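Long-range contacts in putative immunoglobulin A1 protease (Bacteroides ovatus, PDB 3N6Z), which is of unconfirmed function but may cleave immunoglobulin A1, its chain being wound largely into a parallel beta-helix: residues 117-122 / 151-156; 137-142 / 174-179; 237-242 / 270-275; 281-286 / 307-312. All coordinates share one frame; numbering follows the deposited sequence. Where two conformers were deposited one is given.

Contact 1: 117-122 / 151-156; sequences GDYPSF and TGYLGL
Tyr119 and Tyr153 form an offset edge-to-face aromatic pair where the irregular loop 117-122 leans on the corner at Gly152, ahead of Tyr153, one coil further along a parallel beta-helix. The edge of the Tyr153 ring is turned toward the face of Tyr119, with the planes at 80°. One flank of each ring does the touching: CE1 of Tyr119 lies 4.0 Å from CD1 of Tyr153, and OH of Tyr119 comes to 3.7 Å from CE1 of Tyr153. With CG of Tyr119 beside its backbone N and anti to the carbonyl carbon (chi1 -65°), the ring reaches across the backbone of Gly152, where CD1 of Tyr119 is 4.3 Å from CA of Gly152. A beta carbon on that glycine would collide with the ring. Deeper in, CB of Ser121 packs 3.6 Å from CA of Thr151. The serine hydroxyl donates to Tyr119 O within its own loop (OG to O, 2.8 Å) and accepts from Gly124 N, bonds that brace the loop backbone. On the other side, Thr151 OG1 donates to Tyr153 O at 2.8 Å, approaching from above the carbonyl plane and tying the corner to the strand. Tyr119 OH is hydrogen-bonded to a glycerol, probably from the crystallisation liquor. Around the pair, Tyr153 shares a backbone bond with Gly124 and Gly152 one with Val189, while Thr151 and Leu154 both pack on Leu126 of strand 125-131 and Ile168 of strand 166-169.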
loop_
_atom_site.group_PDB
_atom_site.type_symbol
_atom_site.label_atom_id
_atom_site.label_comp_id
_atom_site.label_asym_id
_atom_site.label_seq_id
_atom_site.Cartn_x
_atom_site.Cartn_y
_atom_site.Cartn_z
ATOM N N GLY A 117 0.474 -17.252 7.067
ATOM C CA GLY A 117 -0.057 -16.554 8.246
ATOM C C GLY A 117 -1.185 -15.625 7.895
ATOM O O GLY A 117 -1.627 -15.549 6.754
ATOM N N ASP A 118 -1.678 -14.926 8.907
ATOM C CA ASP A 118 -2.751 -13.970 8.706
ATOM C C ASP A 118 -2.230 -12.717 8.015
ATOM O O ASP A 118 -1.198 -12.175 8.405
ATOM C CB ASP A 118 -3.383 -13.575 10.037
ATOM C CG ASP A 118 -4.219 -14.667 10.636
ATOM O OD1 ASP A 118 -4.567 -15.601 9.905
ATOM O OD2 ASP A 118 -4.566 -14.564 11.821
ATOM N N TYR A 119 -2.976 -12.242 7.030
ATOM C CA TYR A 119 -2.661 -11.028 6.271
ATOM C C TYR A 119 -1.202 -10.952 5.838
ATOM O O TYR A 119 -0.465 -10.041 6.224
ATOM C CB TYR A 119 -3.093 -9.773 7.048
ATOM C CG TYR A 119 -4.558 -9.681 7.231
ATOM C CD1 TYR A 119 -5.390 -9.435 6.136
ATOM C CD2 TYR A 119 -5.142 -9.840 8.469
ATOM C CE1 TYR A 119 -6.767 -9.361 6.280
ATOM C CE2 TYR A 119 -6.536 -9.788 8.620
ATOM C CZ TYR A 119 -7.337 -9.530 7.533
ATOM O OH TYR A 119 -8.703 -9.468 7.687
ATOM N N PRO A 120 -0.788 -11.888 4.968
ATOM C CA PRO A 120 0.586 -11.844 4.465
ATOM C C PRO A 120 0.922 -10.480 3.845
ATOM O O PRO A 120 0.228 -10.019 2.941
ATOM C CB PRO A 120 0.624 -12.962 3.419
ATOM C CG PRO A 120 -0.513 -13.842 3.716
ATOM C CD PRO A 120 -1.547 -13.030 4.421
ATOM N N SER A 121 1.993 -9.879 4.341
ATOM C CA SER A 121 2.382 -8.510 4.150
ATOM C C SER A 121 3.425 -8.188 5.218
ATOM O O SER A 121 3.697 -9.001 6.112
ATOM C CB SER A 121 1.192 -7.547 4.326
ATOM O OG SER A 121 0.690 -7.569 5.647
ATOM N N PHE A 122 3.993 -6.972 5.175
ATOM C CA PHE A 122 4.979 -6.620 6.166
ATOM C C PHE A 122 4.310 -6.463 7.549
ATOM O O PHE A 122 4.686 -7.159 8.497
ATOM C CB PHE A 122 5.775 -5.370 5.744
ATOM C CG PHE A 122 7.027 -5.157 6.552
ATOM C CD1 PHE A 122 8.167 -5.920 6.341
ATOM C CD2 PHE A 122 7.067 -4.182 7.511
ATOM C CE1 PHE A 122 9.329 -5.727 7.102
ATOM C CE2 PHE A 122 8.229 -3.969 8.246
ATOM C CZ PHE A 122 9.350 -4.735 8.015
ATOM N N THR A 151 0.994 -3.686 3.911
ATOM C CA THR A 151 0.055 -4.150 4.926
ATOM C C THR A 151 -1.186 -4.737 4.308
ATOM O O THR A 151 -1.532 -4.429 3.155
ATOM C CB THR A 151 -0.280 -3.008 5.917
ATOM O OG1 THR A 151 -0.869 -3.533 7.102
ATOM C CG2 THR A 151 -1.199 -1.965 5.251
ATOM N N GLY A 152 -1.872 -5.551 5.089
ATOM C CA GLY A 152 -3.209 -6.046 4.725
ATOM C C GLY A 152 -4.220 -4.949 4.951
ATOM O O GLY A 152 -4.758 -4.434 3.977
ATOM N N TYR A 153 -4.444 -4.571 6.206
ATOM C CA TYR A 153 -5.228 -3.394 6.572
ATOM C C TYR A 153 -4.310 -2.256 6.936
ATOM O O TYR A 153 -3.347 -2.435 7.697
ATOM C CB TYR A 153 -6.145 -3.672 7.776
ATOM C CG TYR A 153 -7.484 -4.200 7.405
ATOM C CD1 TYR A 153 -7.643 -5.476 6.913
ATOM C CD2 TYR A 153 -8.591 -3.364 7.478
ATOM C CE1 TYR A 153 -8.924 -5.936 6.529
ATOM C CE2 TYR A 153 -9.835 -3.792 7.124
ATOM C CZ TYR A 153 -10.015 -5.050 6.645
ATOM O OH TYR A 153 -11.295 -5.415 6.262
ATOM N N LEU A 154 -4.652 -1.064 6.434
ATOM C CA LEU A 154 -4.071 0.187 6.885
ATOM C C LEU A 154 -5.122 0.878 7.755
ATOM O O LEU A 154 -6.115 1.410 7.261
ATOM C CB LEU A 154 -3.662 1.082 5.736
ATOM C CG LEU A 154 -3.006 2.412 6.151
ATOM C CD1 LEU A 154 -1.823 2.170 7.081
ATOM C CD2 LEU A 154 -2.608 3.216 4.906
ATOM N N GLY A 155 -4.877 0.849 9.055
ATOM C CA GLY A 155 -5.862 1.227 10.036
ATOM C C GLY A 155 -6.924 0.155 10.241
ATOM O O GLY A 155 -7.064 -0.771 9.448
ATOM N N LEU A 156 -7.675 0.318 11.325
ATOM C CA LEU A 156 -8.853 -0.503 11.591
ATOM C C LEU A 156 -10.089 0.371 11.499
ATOM O O LEU A 156 -10.036 1.580 11.699
ATOM C CB LEU A 156 -8.756 -1.134 12.977
ATOM C CG LEU A 156 -7.690 -2.223 13.115
ATOM C CD1 LEU A 156 -7.486 -2.601 14.576
ATOM C CD2 LEU A 156 -8.070 -3.414 12.239
#

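Contact 2: 137-142 / 174-179; sequences NASVSS and TGEVIG
The N-H of Asn137 points almost straight at the hydroxyl of Thr174 (N to OG1, 2.8 Å; 173° at the hydrogen), opening a run of hydrogen bonds between parallel strands 138-141 and 176-179 of successive beta-helix coils. Thr174 serves twice, since its carbonyl O accepts from Ala138 N at 2.9 Å. A valine here would probably leave Asn137 N without its acceptor, because Thr174 O stands at a poor angle to it. Beyond, donors and acceptors alternate: Glu176 N gives to Ala138 O at 2.9 Å, Val140 N to Glu176 O at 3.0 Å, Ile178 N to Val140 O at 3.0 Å, and Ser142 N to Ile178 O at 2.8 Å. Several of the carbonyls also receive a CA-H, as Ala138 O does from Gly175. At the far end a water donates to both Ser142 O and Gly179 O. On the partly exposed face, Ser139 OG donates to Glu176 OE2 at 2.6 Å, meeting the anti side of the carboxylate 27° out of its plane. Both residues have a second conformer, so this bond may be intermittent. Chi1 of 65° swings CG of Glu176 toward Ser139. On the buried face, CG2 of Val140 and CG2 of Val177 lie side by side, 4.0 Å apart. Strand 138-141 is flanked on its other edge by strand 113-114, where Ser139 and Ser141 both bond Cys114; Gly175 bonds Thr209, and Ile149 covers Ala138 and Val177.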
loop_
_atom_site.group_PDB
_atom_site.type_symbol
_atom_site.label_atom_id
_atom_site.label_comp_id
_atom_site.label_asym_id
_atom_site.label_seq_id
_atom_site.Cartn_x
_atom_site.Cartn_y
_atom_site.Cartn_z
ATOM N N ASN A 137 11.223 -5.489 -5.158
ATOM C CA ASN A 137 11.067 -6.922 -5.487
ATOM C C ASN A 137 10.469 -7.719 -4.344
ATOM O O ASN A 137 10.953 -8.797 -3.975
ATOM C CB ASN A 137 12.391 -7.592 -5.927
ATOM C CG ASN A 137 12.159 -8.994 -6.498
ATOM O OD1 ASN A 137 11.229 -9.200 -7.294
ATOM N ND2 ASN A 137 12.932 -9.974 -6.028
ATOM N N ALA A 138 9.414 -7.172 -3.741
ATOM C CA ALA A 138 8.638 -7.893 -2.764
ATOM C C ALA A 138 7.739 -8.895 -3.472
ATOM O O ALA A 138 7.323 -8.697 -4.615
ATOM C CB ALA A 138 7.790 -6.922 -1.923
ATOM N N SER A 139 7.346 -9.938 -2.750
ATOM C CA SER A 139 6.346 -10.878 -3.249
ATOM C C SER A 139 5.484 -11.342 -2.096
ATOM O O SER A 139 5.964 -12.015 -1.184
ATOM C CB SER A 139 6.999 -12.088 -3.912
ATOM O OG SER A 139 6.024 -13.028 -4.331
ATOM N N VAL A 140 4.209 -10.974 -2.136
ATOM C CA VAL A 140 3.245 -11.357 -1.093
ATOM C C VAL A 140 2.067 -12.038 -1.769
ATOM O O VAL A 140 1.600 -11.621 -2.838
ATOM C CB VAL A 140 2.762 -10.185 -0.174
ATOM C CG1 VAL A 140 3.969 -9.578 0.558
ATOM C CG2 VAL A 140 1.956 -9.135 -0.966
ATOM N N SER A 141 1.557 -13.090 -1.134
ATOM C CA SER A 141 0.489 -13.891 -1.726
ATOM C C SER A 141 -0.453 -14.440 -0.663
ATOM O O SER A 141 0.004 -14.859 0.394
ATOM C CB SER A 141 1.090 -15.041 -2.539
ATOM O OG SER A 141 0.077 -15.749 -3.220
ATOM N N SER A 142 -1.738 -14.464 -0.993
ATOM C CA SER A 142 -2.756 -15.138 -0.177
ATOM C C SER A 142 -3.829 -15.691 -1.080
ATOM O O SER A 142 -4.231 -15.019 -2.022
ATOM C CB SER A 142 -3.394 -14.158 0.814
ATOM O OG SER A 142 -4.484 -14.779 1.477
ATOM N N THR A 174 7.631 -2.313 -5.196
ATOM C CA THR A 174 7.793 -3.014 -6.486
ATOM C C THR A 174 7.749 -4.504 -6.206
ATOM O O THR A 174 8.011 -4.953 -5.081
ATOM C CB THR A 174 9.097 -2.620 -7.234
ATOM O OG1 THR A 174 10.203 -3.441 -6.812
ATOM C CG2 THR A 174 9.454 -1.116 -7.029
ATOM N N GLY A 175 7.422 -5.288 -7.242
ATOM C CA GLY A 175 7.309 -6.736 -7.119
ATOM C C GLY A 175 5.923 -7.246 -7.486
ATOM O O GLY A 175 5.414 -6.904 -8.553
ATOM N N GLU A 176 5.334 -8.055 -6.615
ATOM C CA GLU A 176 4.062 -8.697 -6.894
ATOM C C GLU A 176 3.221 -8.912 -5.660
ATOM O O GLU A 176 3.735 -9.219 -4.579
ATOM C CB GLU A 176 4.246 -10.036 -7.604
ATOM C CG GLU A 176 4.954 -11.082 -6.776
ATOM C CD GLU A 176 5.037 -12.465 -7.427
ATOM O OE1 GLU A 176 4.376 -12.716 -8.447
ATOM O OE2 GLU A 176 5.751 -13.322 -6.885
ATOM N N VAL A 177 1.909 -8.735 -5.855
ATOM C CA VAL A 177 0.882 -8.976 -4.870
ATOM C C VAL A 177 -0.169 -9.865 -5.527
ATOM O O VAL A 177 -0.721 -9.505 -6.589
ATOM C CB VAL A 177 0.122 -7.631 -4.516
ATOM C CG1 VAL A 177 -1.047 -7.915 -3.586
ATOM C CG2 VAL A 177 1.059 -6.628 -4.007
ATOM N N ILE A 178 -0.512 -10.970 -4.847
ATOM C CA ILE A 178 -1.628 -11.829 -5.217
ATOM C C ILE A 178 -2.524 -11.948 -3.980
ATOM O O ILE A 178 -2.103 -12.462 -2.948
ATOM C CB ILE A 178 -1.177 -13.221 -5.716
ATOM C CG1 ILE A 178 -0.250 -13.066 -6.896
ATOM C CG2 ILE A 178 -2.435 -14.092 -6.046
ATOM C CD1 ILE A 178 0.405 -14.367 -7.321
ATOM N N GLY A 179 -3.742 -11.432 -4.059
ATOM C CA GLY A 179 -4.699 -11.511 -2.974
ATOM C C GLY A 179 -5.971 -12.211 -3.369
ATOM O O GLY A 179 -6.145 -12.616 -4.512
HETATM O O HOH W 1 -5.212 -15.600 -4.467
#

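Contact 3: 237-242 / 270-275; sequences CYAYGA and AWSNLT
The rings of Tyr238 and Trp271 meet obliquely, their planes at 48°, with CE2 of Tyr238 at 3.7 Å from CE3 of the indole. Tyr356, from a loop near the C terminus, joins the cluster, stacking on Tyr240 and meeting Trp271 with the planes at about 60°. Ala334, Leu337 and Ile341 of helix 334-344 also press on the indole, and Tyr238 OH bonds Pro357 O. CG of Trp271 is anti to its backbone N (chi1 -152°), which sends the indole toward Tyr238; the CB atoms of Trp271 and Tyr240 lie 3.9 Å apart. Tyr238 and Trp271 lie on the side of the parallel beta-helix covered by helix 334-344, where segments 237-242 and 270-275 are equivalent pieces of successive coils, each leaving one short strand and turning into the next sheet. The corner is held by few direct bonds. Trp271 N donates to Ala239 O at 2.8 Å, a bent bond (131° at the hydrogen) although the nitrogen lies nearly along the C=O axis. Ala239 O takes a second donor, a water that also accepts weakly from Ser272 N. Another water bridges the backbones further on, donating to Tyr240 O at 2.9 Å and accepting from Asn273 N at 2.9 Å. Ser272 OG donates to Gly241 O, but that oxygen is crowded in the model and the length is doubtful. The side chain of Asn273 turns to the following coil, where OD1 accepts from Val306 N.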
loop_
_atom_site.group_PDB
_atom_site.type_symbol
_atom_site.label_atom_id
_atom_site.label_comp_id
_atom_site.label_asym_id
_atom_site.label_seq_id
_atom_site.Cartn_x
_atom_site.Cartn_y
_atom_site.Cartn_z
ATOM N N CYS A 237 -0.397 10.050 -5.026
ATOM C CA CYS A 237 0.038 8.680 -5.326
ATOM C C CYS A 237 -0.120 8.354 -6.788
ATOM O O CYS A 237 -1.017 8.856 -7.456
ATOM C CB CYS A 237 -0.744 7.637 -4.528
ATOM S SG CYS A 237 -0.473 7.713 -2.738
ATOM N N TYR A 238 0.736 7.470 -7.288
ATOM C CA TYR A 238 0.566 6.882 -8.614
ATOM C C TYR A 238 1.051 5.453 -8.645
ATOM O O TYR A 238 1.846 5.042 -7.800
ATOM C CB TYR A 238 1.206 7.764 -9.714
ATOM C CG TYR A 238 2.577 7.393 -10.201
ATOM C CD1 TYR A 238 3.732 7.781 -9.520
ATOM C CD2 TYR A 238 2.733 6.648 -11.361
ATOM C CE1 TYR A 238 5.006 7.440 -10.003
ATOM C CE2 TYR A 238 3.985 6.313 -11.851
ATOM C CZ TYR A 238 5.125 6.691 -11.165
ATOM O OH TYR A 238 6.352 6.356 -11.681
ATOM N N ALA A 239 0.603 4.714 -9.651
ATOM C CA ALA A 239 1.012 3.340 -9.841
ATOM C C ALA A 239 1.230 3.043 -11.307
ATOM O O ALA A 239 0.595 3.639 -12.176
ATOM C CB ALA A 239 -0.024 2.364 -9.244
ATOM N N TYR A 240 2.117 2.090 -11.574
ATOM C CA TYR A 240 2.357 1.640 -12.934
ATOM C C TYR A 240 2.537 0.162 -13.119
ATOM O O TYR A 240 2.758 -0.315 -14.256
ATOM C CB TYR A 240 3.435 2.464 -13.612
ATOM C CG TYR A 240 4.859 2.382 -13.109
ATOM C CD1 TYR A 240 5.262 3.078 -11.979
ATOM C CD2 TYR A 240 5.840 1.726 -13.859
ATOM C CE1 TYR A 240 6.591 3.111 -11.588
ATOM C CE2 TYR A 240 7.190 1.725 -13.448
ATOM C CZ TYR A 240 7.553 2.451 -12.321
ATOM O OH TYR A 240 8.854 2.519 -11.853
ATOM N N GLY A 241 2.382 -0.617 -12.061
ATOM C CA GLY A 241 2.312 -2.077 -12.268
ATOM C C GLY A 241 0.954 -2.570 -12.787
ATOM O O GLY A 241 -0.077 -1.971 -12.531
ATOM N N ALA A 242 0.934 -3.647 -13.542
ATOM C CA ALA A 242 -0.323 -4.198 -14.078
ATOM C C ALA A 242 -1.269 -4.612 -12.954
ATOM O O ALA A 242 -0.840 -5.276 -12.026
ATOM C CB ALA A 242 -0.017 -5.404 -14.967
ATOM N N ALA A 270 -3.103 7.237 -12.505
ATOM C CA ALA A 270 -3.058 5.840 -12.917
ATOM C C ALA A 270 -2.153 5.701 -14.129
ATOM O O ALA A 270 -2.360 6.386 -15.145
ATOM C CB ALA A 270 -4.483 5.318 -13.239
ATOM N N TRP A 271 -1.196 4.804 -14.039
ATOM C CA TRP A 271 -0.280 4.523 -15.134
ATOM C C TRP A 271 -0.090 3.030 -15.316
ATOM O O TRP A 271 0.915 2.575 -15.885
ATOM C CB TRP A 271 1.035 5.287 -14.908
ATOM C CG TRP A 271 1.827 5.670 -16.087
ATOM C CD1 TRP A 271 1.874 5.056 -17.305
ATOM C CD2 TRP A 271 2.774 6.741 -16.136
ATOM N NE1 TRP A 271 2.750 5.732 -18.133
ATOM C CE2 TRP A 271 3.324 6.756 -17.435
ATOM C CE3 TRP A 271 3.190 7.699 -15.215
ATOM C CZ2 TRP A 271 4.308 7.692 -17.825
ATOM C CZ3 TRP A 271 4.144 8.624 -15.593
ATOM C CH2 TRP A 271 4.697 8.608 -16.888
ATOM N N SER A 272 -1.099 2.250 -14.917
ATOM C CA SER A 272 -1.099 0.791 -15.013
ATOM C C SER A 272 -2.053 0.311 -16.104
ATOM O O SER A 272 -3.136 0.863 -16.275
ATOM C CB SER A 272 -1.570 0.185 -13.687
ATOM O OG SER A 272 -0.704 0.525 -12.635
ATOM N N ASN A 273 -1.698 -0.785 -16.779
ATOM C CA ASN A 273 -2.666 -1.539 -17.563
ATOM C C ASN A 273 -3.602 -2.306 -16.617
ATOM O O ASN A 273 -3.142 -2.857 -15.604
ATOM C CB ASN A 273 -1.946 -2.515 -18.490
ATOM C CG ASN A 273 -1.084 -1.810 -19.520
ATOM O OD1 ASN A 273 -1.462 -0.750 -20.025
ATOM N ND2 ASN A 273 0.064 -2.403 -19.858
ATOM N N LEU A 274 -4.901 -2.297 -16.935
ATOM C CA LEU A 274 -5.953 -2.759 -16.035
ATOM C C LEU A 274 -6.788 -3.806 -16.749
ATOM O O LEU A 274 -7.291 -3.549 -17.862
ATOM C CB LEU A 274 -6.846 -1.592 -15.615
ATOM C CG LEU A 274 -6.177 -0.331 -15.089
ATOM C CD1 LEU A 274 -7.240 0.717 -14.733
ATOM C CD2 LEU A 274 -5.350 -0.647 -13.831
ATOM N N THR A 275 -6.940 -4.967 -16.105
ATOM C CA THR A 275 -7.609 -6.119 -16.697
ATOM C C THR A 275 -8.610 -6.772 -15.756
ATOM O O THR A 275 -8.250 -7.228 -14.680
ATOM C CB THR A 275 -6.584 -7.160 -17.154
ATOM O OG1 THR A 275 -5.630 -6.537 -18.013
ATOM C CG2 THR A 275 -7.268 -8.358 -17.840
HETATM O O HOH W 2 -2.340 2.707 -11.999
HETATM O O HOH W 3 0.976 -1.707 -16.096
#

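Contact 4: 281-286 / 307-312; sequences STVGRI and LKVNEK
Strands 282-284 and 307-309 run antiparallel, 172° between their directions, but their axes come no closer than 7.5 Å and no hydrogen bond joins them: they belong to different sheets of the beta-helix and meet mainly through side chains. Strand 282-284 is an outermost strand of its sheet, pairing with strand 248-251, whereas 307-309 lies between 274-276 and 312-314. Past Val309 the chain reverses in a type I' beta turn, in which Val309 and Lys312 exchange backbone bonds, N of each to O of the other. Between the sheets, Val283 wedges its two methyls against separate partners. CG1, anti to the backbone N (chi1 176°), lies 3.5 Å from CG of Leu307 and 3.6 Å from CD2 of Leu307; CG2 points the other way along the strand and meets CG2 of Val309 at 3.5 Å. Cutting Val283 back to an alanine is likely to open a gap between the sheets, since Leu307 and Val309 would each lose the methyl they rest on. Leu274, from the neighbouring strand, packs on Val283 and Leu307 and broadens this apolar layer. Ser281 closes one end, its O at 4.0 Å from CG1 of Val309. At the other end Arg285 crosses Leu307 at about a right angle. Its guanidinium is engaged beyond the two segments, NH2 in a salt bridge with Asp318 and NE donating to His328 O, while CG of Arg285 rests 3.8 Å from CD2 of Leu307.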
loop_
_atom_site.group_PDB
_atom_site.type_symbol
_atom_site.label_atom_id
_atom_site.label_comp_id
_atom_site.label_asym_id
_atom_site.label_seq_id
_atom_site.Cartn_x
_atom_site.Cartn_y
_atom_site.Cartn_z
ATOM N N SER A 281 -16.777 -8.050 -14.751
ATOM C CA SER A 281 -15.839 -7.129 -14.115
ATOM C C SER A 281 -16.121 -5.668 -14.468
ATOM O O SER A 281 -16.737 -5.351 -15.482
ATOM C CB SER A 281 -14.404 -7.479 -14.503
ATOM O OG SER A 281 -14.045 -8.798 -14.116
ATOM N N THR A 282 -15.670 -4.782 -13.586
ATOM C CA THR A 282 -15.708 -3.336 -13.829
ATOM C C THR A 282 -14.275 -2.820 -13.729
ATOM O O THR A 282 -13.529 -3.203 -12.832
ATOM C CB THR A 282 -16.667 -2.601 -12.877
ATOM O OG1 THR A 282 -16.301 -2.872 -11.521
ATOM C CG2 THR A 282 -18.102 -3.063 -13.123
ATOM N N VAL A 283 -13.901 -1.957 -14.665
ATOM C CA VAL A 283 -12.573 -1.378 -14.729
ATOM C C VAL A 283 -12.662 0.127 -14.803
ATOM O O VAL A 283 -13.281 0.673 -15.725
ATOM C CB VAL A 283 -11.782 -1.960 -15.901
ATOM C CG1 VAL A 283 -10.415 -1.280 -16.013
ATOM C CG2 VAL A 283 -11.650 -3.480 -15.777
ATOM N N GLY A 284 -12.050 0.791 -13.831
ATOM C CA GLY A 284 -11.999 2.267 -13.789
ATOM C C GLY A 284 -10.547 2.701 -13.803
ATOM O O GLY A 284 -9.706 2.130 -13.079
ATOM N N ARG A 285 -10.207 3.722 -14.577
ATOM C CA ARG A 285 -8.795 4.138 -14.595
ATOM C C ARG A 285 -8.357 4.491 -13.181
ATOM O O ARG A 285 -7.208 4.239 -12.826
ATOM C CB ARG A 285 -8.504 5.256 -15.579
ATOM C CG ARG A 285 -8.860 4.928 -17.009
ATOM C CD ARG A 285 -8.281 5.923 -18.018
ATOM N NE ARG A 285 -8.881 7.245 -17.869
ATOM C CZ ARG A 285 -9.052 8.129 -18.848
ATOM N NH1 ARG A 285 -8.582 7.882 -20.066
ATOM N NH2 ARG A 285 -9.693 9.262 -18.591
ATOM N N ILE A 286 -9.234 5.128 -12.388
ATOM C CA ILE A 286 -8.894 5.484 -10.996
ATOM C C ILE A 286 -9.524 4.511 -9.987
ATOM O O ILE A 286 -8.824 3.954 -9.115
ATOM C CB ILE A 286 -9.281 6.955 -10.655
ATOM C CG1 ILE A 286 -8.819 7.947 -11.752
ATOM C CG2 ILE A 286 -8.693 7.393 -9.289
ATOM C CD1 ILE A 286 -7.301 7.958 -11.956
ATOM N N LEU A 307 -7.003 -0.875 -21.027
ATOM C CA LEU A 307 -8.089 -1.354 -20.173
ATOM C C LEU A 307 -8.785 -2.482 -20.940
ATOM O O LEU A 307 -9.170 -2.317 -22.102
ATOM C CB LEU A 307 -9.095 -0.249 -19.795
ATOM C CG LEU A 307 -8.839 0.594 -18.532
ATOM C CD1 LEU A 307 -7.533 1.381 -18.645
ATOM C CD2 LEU A 307 -10.040 1.529 -18.255
ATOM N N LYS A 308 -8.969 -3.611 -20.261
ATOM C CA LYS A 308 -9.603 -4.800 -20.844
ATOM C C LYS A 308 -10.600 -5.428 -19.893
ATOM O O LYS A 308 -10.352 -5.527 -18.686
ATOM C CB LYS A 308 -8.568 -5.848 -21.255
ATOM C CG LYS A 308 -7.725 -5.466 -22.457
ATOM C CD LYS A 308 -6.812 -6.591 -22.865
ATOM C CE LYS A 308 -6.064 -6.270 -24.148
ATOM N NZ LYS A 308 -5.209 -7.437 -24.583
ATOM N N VAL A 309 -11.735 -5.853 -20.448
ATOM C CA VAL A 309 -12.714 -6.671 -19.747
ATOM C C VAL A 309 -13.026 -7.838 -20.674
ATOM O O VAL A 309 -13.413 -7.620 -21.834
ATOM C CB VAL A 309 -13.991 -5.897 -19.377
ATOM C CG1 VAL A 309 -15.080 -6.872 -18.812
ATOM C CG2 VAL A 309 -13.667 -4.824 -18.356
ATOM N N ASN A 310 -12.857 -9.063 -20.186
ATOM C CA ASN A 310 -13.115 -10.271 -20.999
ATOM C C ASN A 310 -12.383 -10.231 -22.340
ATOM O O ASN A 310 -12.966 -10.515 -23.390
ATOM C CB ASN A 310 -14.625 -10.473 -21.143
ATOM C CG ASN A 310 -14.985 -11.802 -21.784
ATOM O OD1 ASN A 310 -14.248 -12.795 -21.654
ATOM N ND2 ASN A 310 -16.103 -11.820 -22.486
ATOM N N GLU A 311 -11.117 -9.830 -22.268
ATOM C CA GLU A 311 -10.194 -9.721 -23.418
ATOM C C GLU A 311 -10.527 -8.629 -24.454
ATOM O O GLU A 311 -9.809 -8.484 -25.438
ATOM C CB GLU A 311 -9.986 -11.099 -24.086
ATOM C CG GLU A 311 -9.479 -12.148 -23.113
ATOM C CD GLU A 311 -9.150 -13.496 -23.749
ATOM O OE1 GLU A 311 -9.704 -13.819 -24.823
ATOM O OE2 GLU A 311 -8.337 -14.243 -23.155
ATOM N N LYS A 312 -11.568 -7.841 -24.217
ATOM C CA LYS A 312 -11.989 -6.782 -25.135
ATOM C C LYS A 312 -11.437 -5.485 -24.572
ATOM O O LYS A 312 -11.599 -5.208 -23.385
ATOM C CB LYS A 312 -13.516 -6.710 -25.219
#

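Overall arrangement
From the N terminus, segment 117-122 opens contact 1 and 137-142 opens contact 2 before 151-156 closes the first loop and 174-179 the second, so these two cross. They also touch, with Pro120 CG packed against Ser141 O. Contacts 3 and 4 follow in series, each closing a loop of its own further along the beta-helix. Contact 3 lies on the opposite side of the chain's centre from contact 1 but beside contact 4: Leu274 O probably accepts from Lys308 N, and strands 274-276 and 307-309 are neighbours. Contacts 2, 3 and 4 reach the same sheet; contacts 2 and 3 join consecutive coils, whereas contact 4 bridges two sheets.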